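Local coordinates for protein fructose-bisphosphate aldolase (Plasmodium falciparum, PDB 4TR9) that belongs to the class I fructose-bisphosphate aldolases, TIM-barrel enzymes, and forms a four-chain assembly, here with N'-[(E)-(2,4-dichlorophenyl)methylidene]-3,4-dihydroxybenzohydrazide (38D) bound, at residues G233-P238 with A271-V276; V212-L217 with R265-P270; E20-T25 with R189-V194; F258-T263 with N292-L297; E173-L178 with S218-A223. All coordinates share one frame; numbering follows the deposited sequence. Where two conformers were deposited one is given.

The five contacts sample one TIM barrel from its strands outward. All are buried, with exposed or partly exposed groups at the margins of contacts 2, 3 and 4. Contact 1 lies deepest, joins strand to strand through a backbone hydrogen bond and carries K237 of the 38D pocket. Contact 3 sets helix 16-29 on strand 191-198, which borders strand 235-236 of contact 1. Contacts 2, 4 and 5 pair outer helices: helix 253-267 serves contacts 2 and 4, helix 206-226 contacts 2 and 5. Contacts 3, 4 and 5 have no hydrogen bond across them and meet largely through apolar groups and backbone atoms, whereas contact 2 adds a weak polar pair beside another subunit.

Contact 1 of 5, residues G233-P238 with A271-V276; sequences GALLKP and ALPGVV
Closure of the TIM barrel falls to L236 and V275, whose backbones form the single bridge between strands 235-236 and 274-277, the sixth and seventh strands of the parallel sheet. V276 N donates to L236 O at 2.8 Å, nearly in line with the carbonyl (C=O...N angle 170°). The same oxygen receives a CA-H...O contact from V275 CA at 3.5 Å, and V276 O takes another from K237 CA at 3.2 Å. The segments run 46° apart. L236 and V275 lie side by side, pointing the same way, and L236 packs on L217 and F221 of helix 206-226. L236 CB also rests on L272 CD2 (3.6 Å). V275 CG1, anti to its own nitrogen (chi1 166°), is thereby set against P238 CD at 3.5 Å. L235 CD2 comes 3.6 Å from G274 O, the L235 side chain crossing that of P273 at about a right angle. The extended chain of K237 leads away from the seam; NZ makes weak hydrogen bonds to 38D and S307 and a long, weak ion pair with E195. Each strand also bonds to its other neighbour (V194, A303); across this seam CA-H...O contacts and apolar packing supplement one N-H...O bond.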
# COMPACT_ATOMS: atom_id res chain seq x y z
N GLY A 233 19.41 -15.20 0.16
CA GLY A 233 20.67 -14.64 -0.29
C GLY A 233 20.88 -13.21 0.18
O GLY A 233 21.63 -12.45 -0.43
N ALA A 234 20.22 -12.85 1.27
CA ALA A 234 20.33 -11.49 1.80
C ALA A 234 20.68 -11.49 3.28
O ALA A 234 20.61 -12.52 3.95
CB ALA A 234 19.03 -10.73 1.56
N LEU A 235 21.06 -10.32 3.78
CA LEU A 235 21.34 -10.14 5.20
C LEU A 235 20.70 -8.86 5.71
O LEU A 235 20.46 -7.93 4.94
CB LEU A 235 22.85 -10.12 5.46
CG LEU A 235 23.61 -11.44 5.29
CD1 LEU A 235 25.10 -11.23 5.55
CD2 LEU A 235 23.05 -12.51 6.22
N LEU A 236 20.42 -8.81 7.01
CA LEU A 236 19.82 -7.63 7.62
C LEU A 236 20.78 -6.98 8.60
O LEU A 236 21.36 -7.66 9.45
CB LEU A 236 18.51 -8.00 8.32
CG LEU A 236 17.74 -6.87 9.01
CD1 LEU A 236 17.29 -5.83 8.00
CD2 LEU A 236 16.55 -7.42 9.78
N LYS A 237 20.95 -5.67 8.48
CA LYS A 237 21.80 -4.93 9.40
C LYS A 237 21.01 -3.85 10.13
O LYS A 237 21.07 -2.68 9.76
CB LYS A 237 22.99 -4.31 8.67
CG LYS A 237 24.03 -3.66 9.58
CD LYS A 237 25.23 -3.17 8.79
CE LYS A 237 26.26 -2.53 9.71
NZ LYS A 237 27.48 -2.11 8.96
N PRO A 238 20.25 -4.25 11.16
CA PRO A 238 19.44 -3.30 11.93
C PRO A 238 20.16 -2.85 13.19
O PRO A 238 21.25 -3.33 13.50
CB PRO A 238 18.21 -4.13 12.27
CG PRO A 238 18.78 -5.50 12.50
CD PRO A 238 19.99 -5.63 11.58
N ALA A 271 13.74 -17.48 6.46
CA ALA A 271 14.47 -17.67 5.21
C ALA A 271 15.75 -16.84 5.21
O ALA A 271 16.74 -17.21 4.57
CB ALA A 271 13.60 -17.29 4.03
N LEU A 272 15.73 -15.72 5.92
CA LEU A 272 16.92 -14.90 6.09
C LEU A 272 17.93 -15.68 6.93
O LEU A 272 17.65 -16.02 8.08
CB LEU A 272 16.57 -13.57 6.76
CG LEU A 272 17.59 -12.44 6.60
CD1 LEU A 272 17.61 -11.94 5.16
CD2 LEU A 272 17.29 -11.31 7.56
N PRO A 273 19.10 -15.97 6.36
CA PRO A 273 20.11 -16.82 7.00
C PRO A 273 20.67 -16.22 8.29
O PRO A 273 21.08 -16.97 9.17
CB PRO A 273 21.20 -16.94 5.93
CG PRO A 273 21.04 -15.72 5.09
CD PRO A 273 19.57 -15.46 5.05
N GLY A 274 20.67 -14.90 8.39
CA GLY A 274 21.20 -14.25 9.58
C GLY A 274 20.95 -12.76 9.67
O GLY A 274 20.46 -12.13 8.73
N VAL A 275 21.28 -12.19 10.83
CA VAL A 275 21.14 -10.76 11.07
C VAL A 275 22.43 -10.21 11.68
O VAL A 275 22.89 -10.68 12.71
CB VAL A 275 19.96 -10.47 12.01
CG1 VAL A 275 20.03 -9.04 12.53
CG2 VAL A 275 18.64 -10.73 11.30
N VAL A 276 23.01 -9.21 11.02
CA VAL A 276 24.26 -8.62 11.47
C VAL A 276 24.05 -7.25 12.11
O VAL A 276 23.85 -6.25 11.42
CB VAL A 276 25.27 -8.50 10.31
CG1 VAL A 276 25.98 -9.82 10.09
CG2 VAL A 276 24.57 -8.06 9.03

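Contact 2 of 5, residues V212-L217 with R265-P270; sequences VTQKVL and RRTVPP
This is a helix-to-helix contact on the outside of the barrel, where Q214 and L217 of helix 206-226 receive T267 of segment 265-270. T267 wedges between them: its CG2 lies 3.5 Å from Q214 O and 3.7 Å from Q214 CG, while its OG1 faces L217 CD1 at 3.5 Å. With chi1 of 56°, CG2 stands anti to the carbonyl carbon and is directed at Q214; the hydroxyl is hydrogen-bonded to T263 O, one turn back. L217 and T267 cross at about a right angle, and L217 CD1 makes a looser contact of 4.5 Å with V268 CG2. Farther out, the long chains of Q214 and R266 meet. R266 NH2 gives Q214 OE1 a weak but fairly straight bond (3.4 Å, 161° at the hydrogen); the oxygen lies at the edge of the guanidinium, in its plane, although amide and guanidinium planes are 66° apart. The stronger partner of R266 is E232 of the second subunit, in a salt bridge to NE, and Q214 NE2 bonds weakly to Q225 of that subunit. Such pairing of successive outer helices, around strand 235-236 in sequence, belongs to the beta/alpha repeat of a TIM barrel.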
# COMPACT_ATOMS: atom_id res chain seq x y z
N VAL A 212 8.71 1.11 16.95
CA VAL A 212 9.18 1.76 15.73
C VAL A 212 9.97 0.78 14.85
O VAL A 212 9.73 0.69 13.65
CB VAL A 212 10.06 2.98 16.04
CG1 VAL A 212 10.71 3.51 14.77
CG2 VAL A 212 9.24 4.07 16.72
N THR A 213 10.89 0.05 15.46
CA THR A 213 11.71 -0.92 14.73
C THR A 213 10.84 -2.00 14.10
O THR A 213 11.07 -2.41 12.97
CB THR A 213 12.76 -1.57 15.64
OG1 THR A 213 13.57 -0.55 16.25
CG2 THR A 213 13.66 -2.50 14.84
N GLN A 214 9.84 -2.45 14.85
CA GLN A 214 8.91 -3.46 14.35
C GLN A 214 8.12 -2.94 13.15
O GLN A 214 7.87 -3.67 12.20
CB GLN A 214 7.95 -3.90 15.47
CG GLN A 214 6.90 -4.90 15.03
CD GLN A 214 6.02 -5.36 16.18
OE1 GLN A 214 6.38 -5.21 17.35
NE2 GLN A 214 4.87 -5.93 15.85
N LYS A 215 7.74 -1.66 13.21
CA LYS A 215 6.98 -1.04 12.14
C LYS A 215 7.84 -0.84 10.89
O LYS A 215 7.39 -1.08 9.77
CB LYS A 215 6.41 0.31 12.59
CG LYS A 215 5.59 1.03 11.54
CD LYS A 215 5.18 2.41 12.01
CE LYS A 215 4.33 3.13 10.98
NZ LYS A 215 3.05 2.42 10.72
N VAL A 216 9.08 -0.41 11.10
CA VAL A 216 10.01 -0.18 9.99
C VAL A 216 10.37 -1.49 9.29
O VAL A 216 10.30 -1.59 8.07
CB VAL A 216 11.29 0.52 10.47
CG1 VAL A 216 12.32 0.57 9.34
CG2 VAL A 216 10.98 1.92 10.97
N LEU A 217 10.75 -2.50 10.08
CA LEU A 217 11.13 -3.80 9.53
C LEU A 217 10.00 -4.45 8.75
O LEU A 217 10.24 -5.14 7.76
CB LEU A 217 11.60 -4.73 10.65
CG LEU A 217 12.97 -4.41 11.26
CD1 LEU A 217 13.38 -5.48 12.26
CD2 LEU A 217 14.02 -4.25 10.17
N ARG A 265 11.71 -11.64 15.89
CA ARG A 265 10.84 -12.80 15.72
C ARG A 265 9.48 -12.40 15.16
O ARG A 265 8.82 -13.20 14.49
CB ARG A 265 10.66 -13.53 17.06
CG ARG A 265 11.90 -14.26 17.53
CD ARG A 265 11.64 -15.02 18.82
NE ARG A 265 10.57 -16.00 18.68
CZ ARG A 265 10.75 -17.24 18.25
NH1 ARG A 265 9.72 -18.07 18.15
NH2 ARG A 265 11.97 -17.67 17.93
N ARG A 266 9.06 -11.17 15.42
CA ARG A 266 7.77 -10.68 14.95
C ARG A 266 7.81 -10.19 13.51
O ARG A 266 6.76 -10.01 12.89
CB ARG A 266 7.26 -9.55 15.86
CG ARG A 266 6.75 -10.00 17.22
CD ARG A 266 6.32 -8.79 18.04
NE ARG A 266 5.76 -9.17 19.34
CZ ARG A 266 5.36 -8.30 20.26
NH1 ARG A 266 4.86 -8.74 21.41
NH2 ARG A 266 5.46 -7.00 20.03
N THR A 267 9.01 -9.98 12.97
CA THR A 267 9.13 -9.31 11.68
C THR A 267 9.98 -10.06 10.65
O THR A 267 9.71 -9.98 9.45
CB THR A 267 9.72 -7.90 11.85
OG1 THR A 267 10.97 -7.98 12.54
CG2 THR A 267 8.77 -7.01 12.64
N VAL A 268 11.00 -10.78 11.11
CA VAL A 268 11.98 -11.37 10.19
C VAL A 268 11.73 -12.84 9.90
O VAL A 268 11.87 -13.69 10.77
CB VAL A 268 13.41 -11.23 10.75
CG1 VAL A 268 14.42 -11.82 9.78
CG2 VAL A 268 13.74 -9.77 11.03
N PRO A 269 11.37 -13.15 8.64
CA PRO A 269 11.16 -14.54 8.19
C PRO A 269 12.44 -15.37 8.28
O PRO A 269 13.52 -14.86 7.99
CB PRO A 269 10.72 -14.38 6.73
CG PRO A 269 10.21 -12.98 6.64
CD PRO A 269 11.07 -12.19 7.57
N PRO A 270 12.32 -16.64 8.69
CA PRO A 270 13.43 -17.58 8.89
C PRO A 270 14.27 -17.84 7.63
O PRO A 270 15.37 -18.36 7.75
CB PRO A 270 12.74 -18.86 9.34
CG PRO A 270 11.45 -18.41 9.93
CD PRO A 270 11.03 -17.24 9.09

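Contact 3 of 5, residues E20-T25 with R189-V194; sequences EELATT and RLVPIV
L22 is the side chain that helix 16-29 sends against the start of strand 191-198. Its CB stands 4.3 Å from V191 CG2, with CG anti to the carbonyl carbon (chi1 -64°). From CG the chain forks, and CD2 is the branch that does the touching: it reaches L190 N at 3.6 Å and R189 C at 3.7 Å, with V191 CG2 beside it at 3.9 Å. The methyl thus covers the peptide joining R189 to L190, just where a Schellman motif ends helix 168-187: R189, at positive phi, is the C-prime residue, L190 N turns back to C185 O and R189 N to Q186 O. L22 also touches Q186 of that helix. In the TIM barrel this turn leads from an outer helix into the next parallel strand, and helix 16-29 lies across the N-terminal end of that strand. V191 CG2 answers from the strand side: it packs 3.4 Å from L22 O and 3.7 Å from T25 CB, the T25 and V191 side chains sliding past each other in opposite directions. The V191 backbone is meanwhile bonded to R149 and A151. At the outer border E21, extended beyond CG, brings OE1 to 4.1 Å from R189 CD. The opposite charges stay apart, with E21 OE1 5.3 Å from R189 NE and the carboxylate and guanidinium planes nearly perpendicular. Both residues turn instead to Y144, E21 OE2 through a hydrogen bond with its hydroxyl and R189 through a cation-pi contact with its ring.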
# COMPACT_ATOMS: atom_id res chain seq x y z
N GLU A 20 21.81 -19.76 -6.09
CA GLU A 20 22.54 -20.77 -5.34
C GLU A 20 23.80 -20.20 -4.71
O GLU A 20 24.10 -20.47 -3.54
CB GLU A 20 22.90 -21.95 -6.25
CG GLU A 20 23.40 -23.18 -5.52
CD GLU A 20 23.50 -24.39 -6.42
OE1 GLU A 20 23.13 -24.29 -7.61
OE2 GLU A 20 23.96 -25.45 -5.94
N GLU A 21 24.53 -19.39 -5.47
CA GLU A 21 25.76 -18.77 -4.99
C GLU A 21 25.47 -17.76 -3.88
O GLU A 21 26.20 -17.67 -2.90
CB GLU A 21 26.51 -18.09 -6.14
CG GLU A 21 27.83 -17.46 -5.73
CD GLU A 21 28.50 -16.71 -6.87
OE1 GLU A 21 27.87 -16.57 -7.94
OE2 GLU A 21 29.65 -16.27 -6.70
N LEU A 22 24.40 -16.99 -4.06
CA LEU A 22 24.02 -15.96 -3.09
C LEU A 22 23.64 -16.57 -1.74
O LEU A 22 23.94 -15.99 -0.70
CB LEU A 22 22.85 -15.13 -3.64
CG LEU A 22 23.15 -14.32 -4.90
CD1 LEU A 22 21.87 -13.71 -5.46
CD2 LEU A 22 24.19 -13.25 -4.63
N ALA A 23 22.99 -17.72 -1.78
CA ALA A 23 22.59 -18.42 -0.56
C ALA A 23 23.81 -18.95 0.19
O ALA A 23 23.83 -18.96 1.42
CB ALA A 23 21.63 -19.55 -0.89
N THR A 24 24.81 -19.39 -0.56
CA THR A 24 26.04 -19.91 0.03
C THR A 24 26.82 -18.81 0.73
O THR A 24 27.25 -18.97 1.88
CB THR A 24 26.94 -20.57 -1.03
OG1 THR A 24 26.27 -21.71 -1.59
CG2 THR A 24 28.26 -21.02 -0.42
N THR A 25 27.00 -17.69 0.04
CA THR A 25 27.75 -16.55 0.57
C THR A 25 27.07 -15.96 1.80
O THR A 25 27.73 -15.59 2.78
CB THR A 25 27.93 -15.45 -0.49
OG1 THR A 25 28.57 -16.00 -1.65
CG2 THR A 25 28.77 -14.31 0.05
N ARG A 189 25.08 -10.94 -8.85
CA ARG A 189 25.84 -11.89 -8.03
C ARG A 189 26.50 -11.26 -6.81
O ARG A 189 27.65 -11.55 -6.49
CB ARG A 189 26.91 -12.58 -8.89
CG ARG A 189 26.34 -13.35 -10.07
CD ARG A 189 27.45 -13.86 -10.99
NE ARG A 189 28.15 -12.77 -11.66
CZ ARG A 189 29.17 -12.93 -12.49
NH1 ARG A 189 29.75 -11.88 -13.05
NH2 ARG A 189 29.61 -14.15 -12.77
N LEU A 190 25.76 -10.40 -6.11
CA LEU A 190 26.24 -9.81 -4.86
C LEU A 190 25.20 -9.92 -3.76
O LEU A 190 24.03 -9.58 -3.97
CB LEU A 190 26.63 -8.34 -5.07
CG LEU A 190 27.88 -8.03 -5.89
CD1 LEU A 190 28.14 -6.54 -5.92
CD2 LEU A 190 29.09 -8.78 -5.36
N VAL A 191 25.62 -10.39 -2.59
CA VAL A 191 24.72 -10.49 -1.45
C VAL A 191 24.48 -9.13 -0.82
O VAL A 191 25.41 -8.49 -0.33
CB VAL A 191 25.27 -11.45 -0.38
CG1 VAL A 191 24.44 -11.38 0.89
CG2 VAL A 191 25.31 -12.88 -0.91
N PRO A 192 23.22 -8.66 -0.84
CA PRO A 192 22.90 -7.34 -0.30
C PRO A 192 22.73 -7.34 1.22
O PRO A 192 21.97 -8.14 1.76
CB PRO A 192 21.59 -7.00 -1.00
CG PRO A 192 20.94 -8.32 -1.23
CD PRO A 192 22.05 -9.31 -1.46
N ILE A 193 23.44 -6.44 1.89
CA ILE A 193 23.23 -6.23 3.32
C ILE A 193 22.28 -5.06 3.51
O ILE A 193 22.65 -3.90 3.32
CB ILE A 193 24.55 -5.96 4.06
CG1 ILE A 193 25.46 -7.19 3.99
CG2 ILE A 193 24.27 -5.60 5.51
CD1 ILE A 193 26.70 -7.07 4.84
N VAL A 194 21.04 -5.38 3.87
CA VAL A 194 20.01 -4.36 4.06
C VAL A 194 20.15 -3.69 5.42
O VAL A 194 19.99 -4.34 6.46
CB VAL A 194 18.60 -4.96 3.93
CG1 VAL A 194 17.54 -3.89 4.14
CG2 VAL A 194 18.44 -5.63 2.57

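Contact 4 of 5, residues F258-T263 with N292-L297; sequences FLTVRT and NSINAL
V261 CG2 sits among the groups offered by I294 and L297, joining two successive outer helices of the TIM barrel, 253-267 and 284-295, which flank strand 274-277 in sequence; I294 is on the second helix and L297 follows it. The methyl lies 3.7 Å from L297 CD1 and 3.9 Å from I294 CG2. It is the V261 branch anti to the carbonyl carbon (chi1 169° for the other branch, CG1), which turns it to the side of I294 and L297. L297 crosses V261 obliquely, and its CD1 continues to F258 CA at 4.0 Å, where it covers backbone rather than ring. Next to V261, T260 CG2 meets I294 CD1 at 3.8 Å, the two side chains crossing at about a right angle. No hydrogen bond spans the segments, so the join is made by branched aliphatic groups. The next shell fixes the polar atoms around it. T260 OG1 is bonded to V256 O of its own helix and to V241 N, which leaves the methyl of T260 for I294. Behind the pair, F277 of strand 274-277 touches both T260 and I294, tying the helices to the barrel wall. On the outer side V261, R262 and L297 each touch an aromatic side chain of the bound peptide, and backbone bonds run to the peptide from L297. I294 O, 3.9 Å from V261 CG2, accepts a hydrogen bond from H300 NE2.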
# COMPACT_ATOMS: atom_id res chain seq x y z
N PHE A 258 15.99 -8.90 25.24
CA PHE A 258 14.61 -9.38 25.15
C PHE A 258 13.82 -8.67 24.05
O PHE A 258 13.22 -9.32 23.19
CB PHE A 258 13.89 -9.20 26.49
CG PHE A 258 12.40 -9.37 26.41
CD1 PHE A 258 11.84 -10.63 26.31
CD2 PHE A 258 11.56 -8.27 26.45
CE1 PHE A 258 10.47 -10.80 26.23
CE2 PHE A 258 10.19 -8.43 26.37
CZ PHE A 258 9.64 -9.69 26.27
N LEU A 259 13.82 -7.35 24.09
CA LEU A 259 13.03 -6.56 23.16
C LEU A 259 13.62 -6.56 21.75
O LEU A 259 12.94 -6.19 20.79
CB LEU A 259 12.89 -5.12 23.67
CG LEU A 259 12.01 -4.99 24.92
CD1 LEU A 259 12.29 -3.70 25.66
CD2 LEU A 259 10.54 -5.07 24.54
N THR A 260 14.87 -6.99 21.63
CA THR A 260 15.49 -7.12 20.31
C THR A 260 15.08 -8.44 19.66
O THR A 260 14.70 -8.47 18.49
CB THR A 260 17.03 -7.06 20.40
OG1 THR A 260 17.43 -5.78 20.91
CG2 THR A 260 17.65 -7.27 19.03
N VAL A 261 15.13 -9.52 20.43
CA VAL A 261 14.72 -10.83 19.95
C VAL A 261 13.24 -10.85 19.60
O VAL A 261 12.84 -11.38 18.57
CB VAL A 261 15.02 -11.94 20.99
CG1 VAL A 261 14.35 -13.24 20.60
CG2 VAL A 261 16.52 -12.13 21.14
N ARG A 262 12.42 -10.25 20.47
CA ARG A 262 10.99 -10.17 20.24
C ARG A 262 10.67 -9.40 18.96
O ARG A 262 9.79 -9.79 18.19
CB ARG A 262 10.28 -9.51 21.42
CG ARG A 262 8.76 -9.55 21.33
CD ARG A 262 8.11 -8.73 22.43
NE ARG A 262 8.20 -7.30 22.16
CZ ARG A 262 7.66 -6.36 22.94
NH1 ARG A 262 7.79 -5.08 22.62
NH2 ARG A 262 7.00 -6.71 24.04
N THR A 263 11.40 -8.32 18.73
CA THR A 263 11.19 -7.48 17.55
C THR A 263 11.53 -8.24 16.26
O THR A 263 10.81 -8.14 15.26
CB THR A 263 12.03 -6.20 17.61
OG1 THR A 263 11.76 -5.50 18.83
CG2 THR A 263 11.72 -5.29 16.43
N ASN A 292 25.90 -10.42 23.37
CA ASN A 292 25.90 -11.63 24.18
C ASN A 292 24.54 -11.88 24.81
O ASN A 292 24.06 -13.02 24.85
CB ASN A 292 26.98 -11.55 25.26
CG ASN A 292 26.99 -12.76 26.16
OD1 ASN A 292 27.60 -13.78 25.85
ND2 ASN A 292 26.31 -12.66 27.30
N SER A 293 23.92 -10.81 25.31
CA SER A 293 22.61 -10.91 25.94
C SER A 293 21.56 -11.38 24.95
O SER A 293 20.62 -12.09 25.31
CB SER A 293 22.21 -9.56 26.54
OG SER A 293 23.16 -9.11 27.49
N ILE A 294 21.72 -10.98 23.69
CA ILE A 294 20.81 -11.39 22.63
C ILE A 294 20.96 -12.88 22.32
O ILE A 294 19.97 -13.60 22.17
CB ILE A 294 21.06 -10.58 21.34
CG1 ILE A 294 20.76 -9.10 21.58
CG2 ILE A 294 20.20 -11.10 20.20
CD1 ILE A 294 21.05 -8.21 20.38
N ASN A 295 22.21 -13.34 22.23
CA ASN A 295 22.48 -14.74 21.91
C ASN A 295 22.37 -15.66 23.12
O ASN A 295 22.40 -16.89 22.98
CB ASN A 295 23.86 -14.88 21.27
CG ASN A 295 23.92 -14.29 19.88
OD1 ASN A 295 23.53 -14.93 18.90
ND2 ASN A 295 24.41 -13.06 19.77
N ALA A 296 22.24 -15.08 24.30
CA ALA A 296 22.07 -15.87 25.51
C ALA A 296 20.64 -16.41 25.61
O ALA A 296 20.34 -17.25 26.46
CB ALA A 296 22.41 -15.05 26.75
N LEU A 297 19.77 -15.94 24.72
CA LEU A 297 18.37 -16.36 24.72
C LEU A 297 18.13 -17.54 23.78
O LEU A 297 17.17 -17.55 23.01
CB LEU A 297 17.47 -15.18 24.33
CG LEU A 297 17.50 -13.98 25.27
CD1 LEU A 297 16.56 -12.88 24.77
CD2 LEU A 297 17.14 -14.39 26.69

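Contact 5 of 5, residues E173-L178 with S218-A223; sequences ETAWGL and SCVFKA
A175 meets C219, V220 and A223 where two outer helices of the TIM barrel, 168-187 and 206-226, lie side by side; strand 191-198 runs between them in sequence. The short axes approach to 8.0 Å and cross at -36°, close for helices, as the small residues at the interface permit: A175 CA is 4.3 Å from V220 CA. Along the first helix, E173 faces the fourth subunit, its OE1 bonded to W176 NE1 there, and T174 turns to strand 150-157 through T155 and L157. A175 carries the contact. Its CB presses on C219 O at 3.4 Å, lies 3.7 Å from C219 SG and 3.8 Å from V220 CA. C219 has SG anti to its nitrogen (chi1 -175°), which lays the sulfur alongside the A175 methyl. In return A223 CB sits 3.5 Å from A175 O, so each alanine methyl rests against a backbone carbonyl of the other helix. W176 starts off away from helix 206-226, but its indole swings round until CE3 is 4.3 Å from A223 CB, which it meets obliquely. The indole also takes part in the subunit interface, where NE1 bonds to E173 of the fourth subunit and the ring meets H172 and W176 of that chain. Two residues on, L178 points toward helix 206-226; it and V220 both pack on V194 and P196 of strand 191-198, and between themselves L178 CD1 touches V220 CG2 at 4.3 Å.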
# COMPACT_ATOMS: atom_id res chain seq x y z
N GLU A 173 10.29 5.41 1.79
CA GLU A 173 11.43 5.74 0.95
C GLU A 173 12.65 4.92 1.36
O GLU A 173 13.41 4.45 0.51
CB GLU A 173 11.74 7.24 1.02
CG GLU A 173 13.16 7.62 0.60
CD GLU A 173 13.47 7.30 -0.86
OE1 GLU A 173 12.54 7.00 -1.63
OE2 GLU A 173 14.67 7.34 -1.23
N THR A 174 12.81 4.74 2.67
CA THR A 174 13.86 3.89 3.20
C THR A 174 13.67 2.45 2.72
O THR A 174 14.60 1.83 2.21
CB THR A 174 13.89 3.91 4.74
OG1 THR A 174 14.45 5.15 5.19
CG2 THR A 174 14.72 2.76 5.28
N ALA A 175 12.45 1.95 2.88
CA ALA A 175 12.13 0.57 2.53
C ALA A 175 12.29 0.30 1.04
O ALA A 175 12.91 -0.69 0.64
CB ALA A 175 10.71 0.24 2.97
N TRP A 176 11.74 1.19 0.21
CA TRP A 176 11.80 1.01 -1.23
C TRP A 176 13.23 1.20 -1.76
O TRP A 176 13.64 0.53 -2.71
CB TRP A 176 10.85 1.98 -1.94
CG TRP A 176 10.64 1.64 -3.39
CD1 TRP A 176 11.23 2.24 -4.46
CD2 TRP A 176 9.79 0.62 -3.91
NE1 TRP A 176 10.79 1.66 -5.63
CE2 TRP A 176 9.91 0.66 -5.32
CE3 TRP A 176 8.93 -0.32 -3.34
CZ2 TRP A 176 9.21 -0.21 -6.15
CZ3 TRP A 176 8.24 -1.18 -4.17
CH2 TRP A 176 8.38 -1.12 -5.56
N GLY A 177 13.96 2.11 -1.13
CA GLY A 177 15.35 2.35 -1.49
C GLY A 177 16.20 1.11 -1.25
O GLY A 177 16.97 0.70 -2.11
N LEU A 178 16.04 0.53 -0.06
CA LEU A 178 16.73 -0.71 0.28
C LEU A 178 16.26 -1.84 -0.63
O LEU A 178 17.03 -2.73 -0.99
CB LEU A 178 16.47 -1.08 1.74
CG LEU A 178 17.13 -0.20 2.80
CD1 LEU A 178 16.42 -0.37 4.14
CD2 LEU A 178 18.60 -0.54 2.94
N SER A 218 8.77 -4.23 9.19
CA SER A 218 7.60 -4.76 8.49
C SER A 218 7.48 -4.16 7.10
O SER A 218 7.15 -4.85 6.14
CB SER A 218 6.32 -4.48 9.29
OG SER A 218 5.18 -4.92 8.59
N CYS A 219 7.77 -2.86 6.99
CA CYS A 219 7.70 -2.16 5.72
C CYS A 219 8.91 -2.48 4.85
O CYS A 219 8.81 -2.54 3.62
CB CYS A 219 7.59 -0.65 5.94
SG CYS A 219 7.36 0.31 4.43
N VAL A 220 10.06 -2.68 5.49
CA VAL A 220 11.29 -3.01 4.77
C VAL A 220 11.16 -4.35 4.05
O VAL A 220 11.39 -4.44 2.85
CB VAL A 220 12.51 -3.05 5.72
CG1 VAL A 220 13.69 -3.73 5.04
CG2 VAL A 220 12.88 -1.64 6.16
N PHE A 221 10.78 -5.38 4.79
CA PHE A 221 10.60 -6.71 4.21
C PHE A 221 9.45 -6.74 3.21
O PHE A 221 9.48 -7.50 2.24
CB PHE A 221 10.38 -7.75 5.30
CG PHE A 221 11.65 -8.22 5.95
CD1 PHE A 221 12.38 -9.27 5.41
CD2 PHE A 221 12.12 -7.61 7.10
CE1 PHE A 221 13.55 -9.70 6.00
CE2 PHE A 221 13.29 -8.04 7.70
CZ PHE A 221 14.01 -9.08 7.15
N LYS A 222 8.44 -5.92 3.45
CA LYS A 222 7.33 -5.80 2.51
C LYS A 222 7.85 -5.32 1.17
O LYS A 222 7.57 -5.92 0.13
CB LYS A 222 6.25 -4.85 3.04
CG LYS A 222 5.06 -4.68 2.12
CD LYS A 222 4.41 -6.02 1.80
CE LYS A 222 3.05 -5.84 1.13
NZ LYS A 222 3.14 -5.07 -0.14
N ALA A 223 8.62 -4.24 1.19
CA ALA A 223 9.22 -3.70 -0.02
C ALA A 223 10.20 -4.70 -0.63
O ALA A 223 10.38 -4.74 -1.85
CB ALA A 223 9.92 -2.38 0.28